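Long-range contacts in endoglucanase EG-II (Hypocrea jecorina, PDB 3QR3), which hydrolyses internal beta-1,4-glucosidic bonds of cellulose as a family 5 endoglucanase, through a catalytic domain folded as a TIM barrel: residues V142-V153 / Q177-Q187; R254-G262 / D285-W293. One frame throughout, in Å; residues are numbered along the deposited sequence.

Contact 1 of 2, residues V142-V153 / Q177-Q187. With SO4 (sulfate ion), chain D.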
# COMPACT_ATOMS: atom_id res chain seq x y z
N VAL A 142 -11.53 -3.42 -5.14
CA VAL A 142 -10.45 -2.48 -5.36
C VAL A 142 -10.41 -1.53 -4.16
O VAL A 142 -11.44 -1.01 -3.73
CB VAL A 142 -10.64 -1.70 -6.68
CG1 VAL A 142 -9.66 -0.53 -6.77
CG2 VAL A 142 -10.48 -2.63 -7.86
N TRP A 143 -9.23 -1.33 -3.61
CA TRP A 143 -9.06 -0.53 -2.40
C TRP A 143 -8.26 0.70 -2.85
O TRP A 143 -7.22 0.54 -3.50
CB TRP A 143 -8.28 -1.37 -1.39
CG TRP A 143 -8.00 -0.72 -0.07
CD1 TRP A 143 -7.48 0.52 0.14
CD2 TRP A 143 -8.19 -1.31 1.22
NE1 TRP A 143 -7.37 0.76 1.50
CE2 TRP A 143 -7.80 -0.35 2.18
CE3 TRP A 143 -8.68 -2.54 1.67
CZ2 TRP A 143 -7.86 -0.59 3.55
CZ3 TRP A 143 -8.74 -2.78 3.02
CH2 TRP A 143 -8.33 -1.81 3.95
N PHE A 144 -8.74 1.90 -2.54
CA PHE A 144 -8.10 3.12 -3.05
C PHE A 144 -7.00 3.65 -2.10
O PHE A 144 -7.30 4.26 -1.07
CB PHE A 144 -9.14 4.22 -3.34
CG PHE A 144 -10.15 3.83 -4.40
CD1 PHE A 144 -9.89 4.07 -5.74
CD2 PHE A 144 -11.35 3.23 -4.05
CE1 PHE A 144 -10.81 3.72 -6.72
CE2 PHE A 144 -12.27 2.88 -5.02
CZ PHE A 144 -12.00 3.12 -6.36
N GLY A 145 -5.75 3.38 -2.45
CA GLY A 145 -4.60 3.78 -1.65
C GLY A 145 -4.11 5.17 -2.05
O GLY A 145 -3.17 5.34 -2.85
N ILE A 146 -4.76 6.16 -1.47
CA ILE A 146 -4.65 7.56 -1.91
C ILE A 146 -3.22 8.04 -2.19
O ILE A 146 -2.96 8.67 -3.22
CB ILE A 146 -5.35 8.49 -0.90
CG1 ILE A 146 -6.86 8.26 -0.96
CG2 ILE A 146 -5.02 9.96 -1.18
CD1 ILE A 146 -7.68 9.27 -0.12
N MET A 147 -2.30 7.73 -1.29
CA MET A 147 -0.94 8.22 -1.42
C MET A 147 0.04 7.46 -0.53
O MET A 147 -0.23 7.21 0.63
CB MET A 147 -0.87 9.72 -1.11
CG MET A 147 0.53 10.32 -1.28
SD MET A 147 1.21 10.09 -2.93
CE MET A 147 -0.11 10.79 -3.91
N ASN A 148 1.18 7.10 -1.11
CA ASN A 148 2.23 6.44 -0.36
C ASN A 148 3.11 7.46 0.37
O ASN A 148 3.65 8.38 -0.24
CB ASN A 148 3.09 5.60 -1.32
CG ASN A 148 4.18 4.85 -0.60
OD1 ASN A 148 3.92 3.88 0.09
ND2 ASN A 148 5.42 5.29 -0.77
N GLU A 149 3.21 7.30 1.69
CA GLU A 149 4.20 8.00 2.51
C GLU A 149 4.35 9.52 2.33
O GLU A 149 5.45 10.01 2.02
CB GLU A 149 5.57 7.30 2.41
CG GLU A 149 5.50 5.90 2.98
CD GLU A 149 6.85 5.27 3.23
OE1 GLU A 149 7.87 5.87 2.85
OE2 GLU A 149 6.88 4.16 3.82
N PRO A 150 3.26 10.28 2.56
CA PRO A 150 3.44 11.72 2.71
C PRO A 150 4.46 11.97 3.79
O PRO A 150 4.51 11.23 4.78
CB PRO A 150 2.06 12.20 3.18
CG PRO A 150 1.09 11.18 2.64
CD PRO A 150 1.86 9.87 2.79
N HIS A 151 5.28 13.01 3.61
CA HIS A 151 6.25 13.39 4.62
C HIS A 151 6.58 14.87 4.49
O HIS A 151 6.57 15.43 3.39
CB HIS A 151 7.53 12.56 4.48
CG HIS A 151 8.25 12.77 3.18
ND1 HIS A 151 9.23 13.72 3.02
CD2 HIS A 151 8.14 12.14 1.99
CE1 HIS A 151 9.69 13.67 1.78
NE2 HIS A 151 9.05 12.71 1.13
N ASP A 152 6.89 15.50 5.62
CA ASP A 152 7.25 16.90 5.63
C ASP A 152 6.23 17.74 4.87
O ASP A 152 6.60 18.62 4.10
CB ASP A 152 8.65 17.08 5.04
CG ASP A 152 9.67 16.15 5.69
OD1 ASP A 152 9.98 16.35 6.88
OD2 ASP A 152 10.16 15.22 5.01
N VAL A 153 4.94 17.46 5.06
CA VAL A 153 3.90 18.32 4.52
C VAL A 153 3.12 18.98 5.66
O VAL A 153 3.23 18.56 6.81
CB VAL A 153 2.92 17.54 3.60
CG1 VAL A 153 3.69 16.78 2.51
CG2 VAL A 153 2.05 16.58 4.42
N GLN A 177 -16.26 0.84 -1.96
CA GLN A 177 -14.88 0.43 -1.74
C GLN A 177 -14.25 1.00 -0.48
O GLN A 177 -14.64 2.06 -0.01
CB GLN A 177 -14.02 0.84 -2.95
CG GLN A 177 -14.31 0.07 -4.23
CD GLN A 177 -15.46 0.66 -5.05
OE1 GLN A 177 -16.21 1.51 -4.59
NE2 GLN A 177 -15.59 0.18 -6.29
N PHE A 178 -13.26 0.29 0.06
CA PHE A 178 -12.37 0.85 1.08
C PHE A 178 -11.51 1.97 0.48
O PHE A 178 -11.07 1.88 -0.67
CB PHE A 178 -11.42 -0.22 1.65
CG PHE A 178 -12.09 -1.25 2.53
CD1 PHE A 178 -12.68 -0.88 3.74
CD2 PHE A 178 -12.10 -2.59 2.16
CE1 PHE A 178 -13.27 -1.82 4.55
CE2 PHE A 178 -12.70 -3.54 2.97
CZ PHE A 178 -13.27 -3.17 4.17
N ILE A 179 -11.24 2.99 1.29
CA ILE A 179 -10.34 4.07 0.89
C ILE A 179 -9.34 4.31 2.03
O ILE A 179 -9.72 4.41 3.18
CB ILE A 179 -11.11 5.37 0.60
CG1 ILE A 179 -12.15 5.16 -0.50
CG2 ILE A 179 -10.14 6.48 0.18
CD1 ILE A 179 -13.03 6.39 -0.75
N SER A 180 -8.05 4.37 1.69
CA SER A 180 -7.00 4.64 2.68
C SER A 180 -6.88 6.11 3.01
O SER A 180 -6.99 6.96 2.12
CB SER A 180 -5.64 4.21 2.12
OG SER A 180 -5.55 2.81 2.00
N LEU A 181 -6.64 6.41 4.29
CA LEU A 181 -6.29 7.77 4.71
C LEU A 181 -4.84 7.77 5.23
O LEU A 181 -4.58 7.30 6.34
CB LEU A 181 -7.25 8.24 5.81
CG LEU A 181 -8.76 8.12 5.52
CD1 LEU A 181 -9.59 8.59 6.71
CD2 LEU A 181 -9.13 8.90 4.25
N PRO A 182 -3.90 8.28 4.42
CA PRO A 182 -2.49 8.26 4.86
C PRO A 182 -2.03 9.55 5.54
O PRO A 182 -2.37 10.65 5.09
CB PRO A 182 -1.75 8.07 3.54
CG PRO A 182 -2.59 8.90 2.56
CD PRO A 182 -4.03 8.75 3.03
N GLY A 183 -1.24 9.41 6.59
CA GLY A 183 -0.76 10.55 7.35
C GLY A 183 0.68 10.93 7.08
O GLY A 183 1.32 10.39 6.17
N ASN A 184 1.20 11.86 7.89
CA ASN A 184 2.55 12.41 7.76
C ASN A 184 3.63 11.45 8.25
O ASN A 184 3.35 10.30 8.60
CB ASN A 184 2.63 13.71 8.57
CG ASN A 184 3.29 14.85 7.81
OD1 ASN A 184 3.84 14.68 6.71
ND2 ASN A 184 3.22 16.04 8.39
N ASP A 185 4.87 11.92 8.29
CA ASP A 185 5.99 11.12 8.79
C ASP A 185 6.09 9.76 8.09
O ASP A 185 6.27 8.73 8.74
CB ASP A 185 5.88 10.93 10.30
CG ASP A 185 6.35 12.15 11.07
OD1 ASP A 185 7.57 12.43 11.08
OD2 ASP A 185 5.49 12.83 11.67
N TRP A 186 5.99 9.76 6.77
CA TRP A 186 6.13 8.55 5.98
C TRP A 186 5.10 7.51 6.41
O TRP A 186 5.36 6.30 6.37
CB TRP A 186 7.54 7.99 6.10
CG TRP A 186 8.62 9.02 5.94
CD1 TRP A 186 9.13 9.83 6.91
CD2 TRP A 186 9.33 9.33 4.73
NE1 TRP A 186 10.12 10.64 6.37
CE2 TRP A 186 10.26 10.35 5.04
CE3 TRP A 186 9.28 8.85 3.42
CZ2 TRP A 186 11.12 10.90 4.09
CZ3 TRP A 186 10.14 9.40 2.47
CH2 TRP A 186 11.05 10.41 2.81
N GLN A 187 3.93 7.98 6.83
CA GLN A 187 2.87 7.08 7.29
C GLN A 187 3.23 6.25 8.52
O GLN A 187 2.55 5.27 8.83
CB GLN A 187 2.46 6.13 6.17
CG GLN A 187 1.56 6.76 5.12
CD GLN A 187 1.08 5.73 4.11
OE1 GLN A 187 1.68 5.57 3.05
NE2 GLN A 187 0.02 5.01 4.45
S SO4 D . 12.60 12.31 8.39
O1 SO4 D . 12.46 12.67 6.98
O2 SO4 D . 13.28 13.39 9.10
O3 SO4 D . 11.28 12.12 8.97
O4 SO4 D . 13.38 11.08 8.52
O HOH W 1 -12.48 -2.01 -1.53
O HOH W 2 7.66 4.51 6.51
O HOH W 3 6.78 14.29 8.11
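His-151 and Trp-186 form an offset stack, the imidazole lying over the six-membered ring of the indole with centroids 3.7 Å apart and planes only 4° from parallel. The imidazole reaches this place because CG is turned in between the backbone N and carbonyl carbon of His-151 (chi1 63°), while its CB sits over the five-membered ring. One imidazole edge is tied in plane, ND1 giving a hydrogen bond to OD2 of the next residue, Asp-152; at the indole edge, Trp-186 NE1 meets a sulfate that probably came from the crystallisation liquor. A second aromatic pair lies at the opposite end, where Phe-178 lays CB over the six-membered ring of Trp-143, 3.6 Å from its centroid, and the two rings meet obliquely at 32°.

Hydrogen bonds join the strands at a single bridge. Phe-144 N bonds Phe-178 O (3.0 Å) and Ser-180 N bonds Phe-144 O (2.9 Å). Beside it, Trp-143 NE1 donates to Ser-180 OG (2.8 Å), a hydroxyl also bonded to Asp-217. In the loops side-chain amides join a backbone bond from Trp-186 N to Pro-150 O: Gln-187 OE1 accepts from the backbone N of Glu-149 (2.7 Å), and Asn-184 ND2 donates to Val-153 O (3.0 Å).

Apolar contacts fill the middle, with Ile-146 CD1 against Ile-179 CG2 (3.7 Å) and the Pro-182 ring against both Met-147 CB and Pro-150 CD.

Asn-148, Glu-149 and Pro-150 make up the Asn-Glu-Pro motif of family 5, following strand 142-145; Arg-61 bonds Asn-148 OD1 and His-219 bonds Glu-149 OE2. Strand 142-145 also pairs with strand 99-104 and strand 179-182 is followed across the sheet by strand 214-219, so the contact closes the barrel, with helix 155-171 packed against Ile-146, Met-147 and Ile-179.

Contact 2 of 2, residues R254-G262 / D285-W293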
# COMPACT_ATOMS: atom_id res chain seq x y z
N ARG A 254 -12.68 3.26 15.11
CA ARG A 254 -12.13 3.31 13.77
C ARG A 254 -11.17 2.14 13.54
O ARG A 254 -10.87 1.37 14.45
CB ARG A 254 -11.43 4.66 13.53
CG ARG A 254 -12.35 5.86 13.65
CD ARG A 254 -13.39 5.92 12.53
NE ARG A 254 -12.78 6.00 11.21
CZ ARG A 254 -12.52 7.14 10.55
NH1 ARG A 254 -12.82 8.32 11.09
NH2 ARG A 254 -11.96 7.08 9.35
N GLN A 255 -10.69 2.01 12.30
CA GLN A 255 -9.82 0.89 11.94
C GLN A 255 -8.64 1.37 11.12
O GLN A 255 -8.72 2.43 10.48
CB GLN A 255 -10.61 -0.14 11.13
CG GLN A 255 -11.57 -0.96 11.97
CD GLN A 255 -12.43 -1.86 11.13
OE1 GLN A 255 -12.96 -1.46 10.10
NE2 GLN A 255 -12.60 -3.09 11.58
N ALA A 256 -7.56 0.60 11.14
CA ALA A 256 -6.35 0.90 10.37
C ALA A 256 -5.85 -0.35 9.67
O ALA A 256 -6.16 -1.47 10.08
CB ALA A 256 -5.27 1.44 11.29
N ILE A 257 -5.10 -0.15 8.60
CA ILE A 257 -4.42 -1.24 7.92
C ILE A 257 -2.94 -0.88 7.81
O ILE A 257 -2.60 0.27 7.56
CB ILE A 257 -5.00 -1.48 6.51
CG1 ILE A 257 -4.26 -2.64 5.84
CG2 ILE A 257 -4.91 -0.21 5.66
CD1 ILE A 257 -5.07 -3.34 4.76
N LEU A 258 -2.08 -1.87 8.02
CA LEU A 258 -0.64 -1.70 7.89
C LEU A 258 -0.27 -2.13 6.47
O LEU A 258 -0.16 -3.33 6.19
CB LEU A 258 0.06 -2.60 8.91
CG LEU A 258 1.59 -2.67 8.95
CD1 LEU A 258 2.18 -1.31 9.28
CD2 LEU A 258 2.03 -3.70 9.98
N THR A 259 -0.09 -1.16 5.58
CA THR A 259 0.12 -1.46 4.16
C THR A 259 1.58 -1.66 3.77
O THR A 259 1.86 -2.05 2.64
CB THR A 259 -0.46 -0.37 3.25
OG1 THR A 259 0.01 0.91 3.70
CG2 THR A 259 -1.98 -0.41 3.31
N GLU A 260 2.49 -1.36 4.68
CA GLU A 260 3.90 -1.72 4.46
C GLU A 260 4.56 -2.12 5.76
O GLU A 260 4.55 -1.38 6.75
CB GLU A 260 4.69 -0.56 3.83
CG GLU A 260 4.53 -0.43 2.33
CD GLU A 260 5.51 0.55 1.71
OE1 GLU A 260 6.61 0.75 2.28
OE2 GLU A 260 5.19 1.12 0.64
N THR A 261 5.15 -3.31 5.75
CA THR A 261 5.98 -3.75 6.86
C THR A 261 6.87 -4.84 6.31
O THR A 261 6.54 -5.46 5.30
CB THR A 261 5.14 -4.23 8.07
OG1 THR A 261 5.99 -4.43 9.20
CG2 THR A 261 4.38 -5.52 7.77
N GLY A 262 8.01 -5.07 6.94
CA GLY A 262 8.93 -6.07 6.42
C GLY A 262 10.23 -6.13 7.18
O GLY A 262 10.45 -5.34 8.09
N ASP A 285 -10.03 -6.35 15.82
CA ASP A 285 -11.20 -5.48 15.80
C ASP A 285 -10.83 -4.10 15.24
O ASP A 285 -11.62 -3.46 14.55
CB ASP A 285 -11.86 -5.36 17.19
CG ASP A 285 -10.95 -4.74 18.23
OD1 ASP A 285 -9.75 -5.08 18.28
OD2 ASP A 285 -11.45 -3.91 19.03
N VAL A 286 -9.61 -3.64 15.53
CA VAL A 286 -9.15 -2.34 15.02
C VAL A 286 -8.16 -2.45 13.85
O VAL A 286 -8.05 -1.52 13.04
CB VAL A 286 -8.55 -1.48 16.16
CG1 VAL A 286 -9.61 -1.23 17.24
CG2 VAL A 286 -7.33 -2.15 16.76
N TYR A 287 -7.44 -3.56 13.75
CA TYR A 287 -6.55 -3.75 12.60
C TYR A 287 -7.21 -4.63 11.54
O TYR A 287 -7.62 -5.75 11.82
CB TYR A 287 -5.19 -4.30 13.03
CG TYR A 287 -4.43 -3.34 13.91
CD1 TYR A 287 -4.05 -2.10 13.43
CD2 TYR A 287 -4.10 -3.67 15.22
CE1 TYR A 287 -3.36 -1.21 14.22
CE2 TYR A 287 -3.41 -2.78 16.02
CZ TYR A 287 -3.05 -1.54 15.51
OH TYR A 287 -2.36 -0.64 16.29
N LEU A 288 -7.31 -4.10 10.32
CA LEU A 288 -7.97 -4.80 9.22
C LEU A 288 -7.02 -5.73 8.47
O LEU A 288 -7.46 -6.65 7.78
CB LEU A 288 -8.57 -3.80 8.22
CG LEU A 288 -10.04 -3.45 8.43
CD1 LEU A 288 -10.51 -2.43 7.39
CD2 LEU A 288 -10.89 -4.70 8.37
N GLY A 289 -5.72 -5.48 8.59
CA GLY A 289 -4.77 -6.32 7.90
C GLY A 289 -3.33 -5.85 7.92
O GLY A 289 -3.02 -4.78 8.45
N TYR A 290 -2.46 -6.66 7.35
CA TYR A 290 -1.05 -6.31 7.18
C TYR A 290 -0.59 -6.70 5.79
O TYR A 290 -1.07 -7.70 5.23
CB TYR A 290 -0.17 -6.98 8.24
CG TYR A 290 -0.19 -8.50 8.20
CD1 TYR A 290 0.63 -9.21 7.32
CD2 TYR A 290 -1.02 -9.22 9.05
CE1 TYR A 290 0.61 -10.61 7.29
CE2 TYR A 290 -1.05 -10.60 9.03
CZ TYR A 290 -0.23 -11.29 8.16
OH TYR A 290 -0.28 -12.67 8.16
N VAL A 291 0.33 -5.92 5.23
CA VAL A 291 0.86 -6.18 3.89
C VAL A 291 2.38 -6.09 3.89
O VAL A 291 2.94 -5.04 4.18
CB VAL A 291 0.29 -5.19 2.85
CG1 VAL A 291 0.63 -5.64 1.44
CG2 VAL A 291 -1.23 -5.06 3.01
N GLY A 292 3.05 -7.18 3.55
CA GLY A 292 4.50 -7.22 3.60
C GLY A 292 5.14 -6.49 2.44
O GLY A 292 4.55 -6.40 1.36
N TRP A 293 6.34 -5.97 2.66
CA TRP A 293 7.17 -5.36 1.61
C TRP A 293 8.51 -6.11 1.53
O TRP A 293 9.23 -6.19 2.52
CB TRP A 293 7.44 -3.88 1.92
CG TRP A 293 8.23 -3.17 0.82
CD1 TRP A 293 9.59 -3.13 0.69
CD2 TRP A 293 7.69 -2.42 -0.28
NE1 TRP A 293 9.93 -2.41 -0.43
CE2 TRP A 293 8.79 -1.96 -1.04
CE3 TRP A 293 6.40 -2.09 -0.70
CZ2 TRP A 293 8.64 -1.19 -2.20
CZ3 TRP A 293 6.24 -1.32 -1.84
CH2 TRP A 293 7.36 -0.88 -2.58
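Ala-256 and Leu-258 grip the neighbouring strand with both their N-H and C=O groups, in a parallel pairing whose axes diverge by only 5°. Ala-256 N bonds Val-286 O (2.9 Å), and Leu-288 N returns a bond to Ala-256 O (2.9 Å). The next pair, Leu-258 N to Gly-289 O (3.1 Å) and Val-291 N to Leu-258 O (2.8 Å), has slipped by one residue: a beta bulge at Leu-288 and Gly-289 absorbs the extra one. A weak bond from Thr-261 N to Val-291 O follows, and Trp-293 N to Thr-261 O (2.7 Å) ends the ladder.

Side chains add to both ends. The extended Gln-255 donates from NE2 to Asp-285 O (3.1 Å), coming in above the carbonyl plane, while its side chain crosses that of Leu-288 at about a right angle. At the far end Glu-260 and Trp-293 run side by side, carboxylate and indole planes 26° apart, with OE2 of Glu-260 3.6 Å from CZ3 of Trp-293. The indole lies alongside the carboxylate because Trp-293 CG points opposite the backbone N (chi1 -177°).

A second shell fixes that carboxylate: Arg-61 makes a salt bridge to OE2 and Tyr-221 a hydrogen bond to OE1. Thr-259 OG1 is bonded to Asp-217, and Asn-9 ND2 reaches both Thr-259 O and Gly-292 O.

Helix 267-281 links the two strands in a beta-alpha-beta crossover. Strands 214-219 and 5-11 continue the sheet, the former beside 256-261 and the latter beside 287-296, and helix 238-251 packs on Ala-256, Val-286 and Tyr-287.

Overall arrangement
Along the chain the contacts come in series, 142-153 with 177-187 first and 254-262 with 285-293 later, yet their centres lie only 12 Å apart because both belong to one eight-stranded parallel barrel. Contact 1 joins the fourth and fifth strands and contact 2 the seventh and eighth. Inside the barrel Trp-143 CZ2 touches Ile-257 CG2 at 3.7 Å. At the C-terminal strand ends, Glu-149 OE2 and Glu-260 OE1 approach to 3.7 Å, with Asn-148 beside them. Family 5 enzymes carry their two catalytic glutamates at the C-terminal ends of strands four and seven, so the contacts probably frame the active site together.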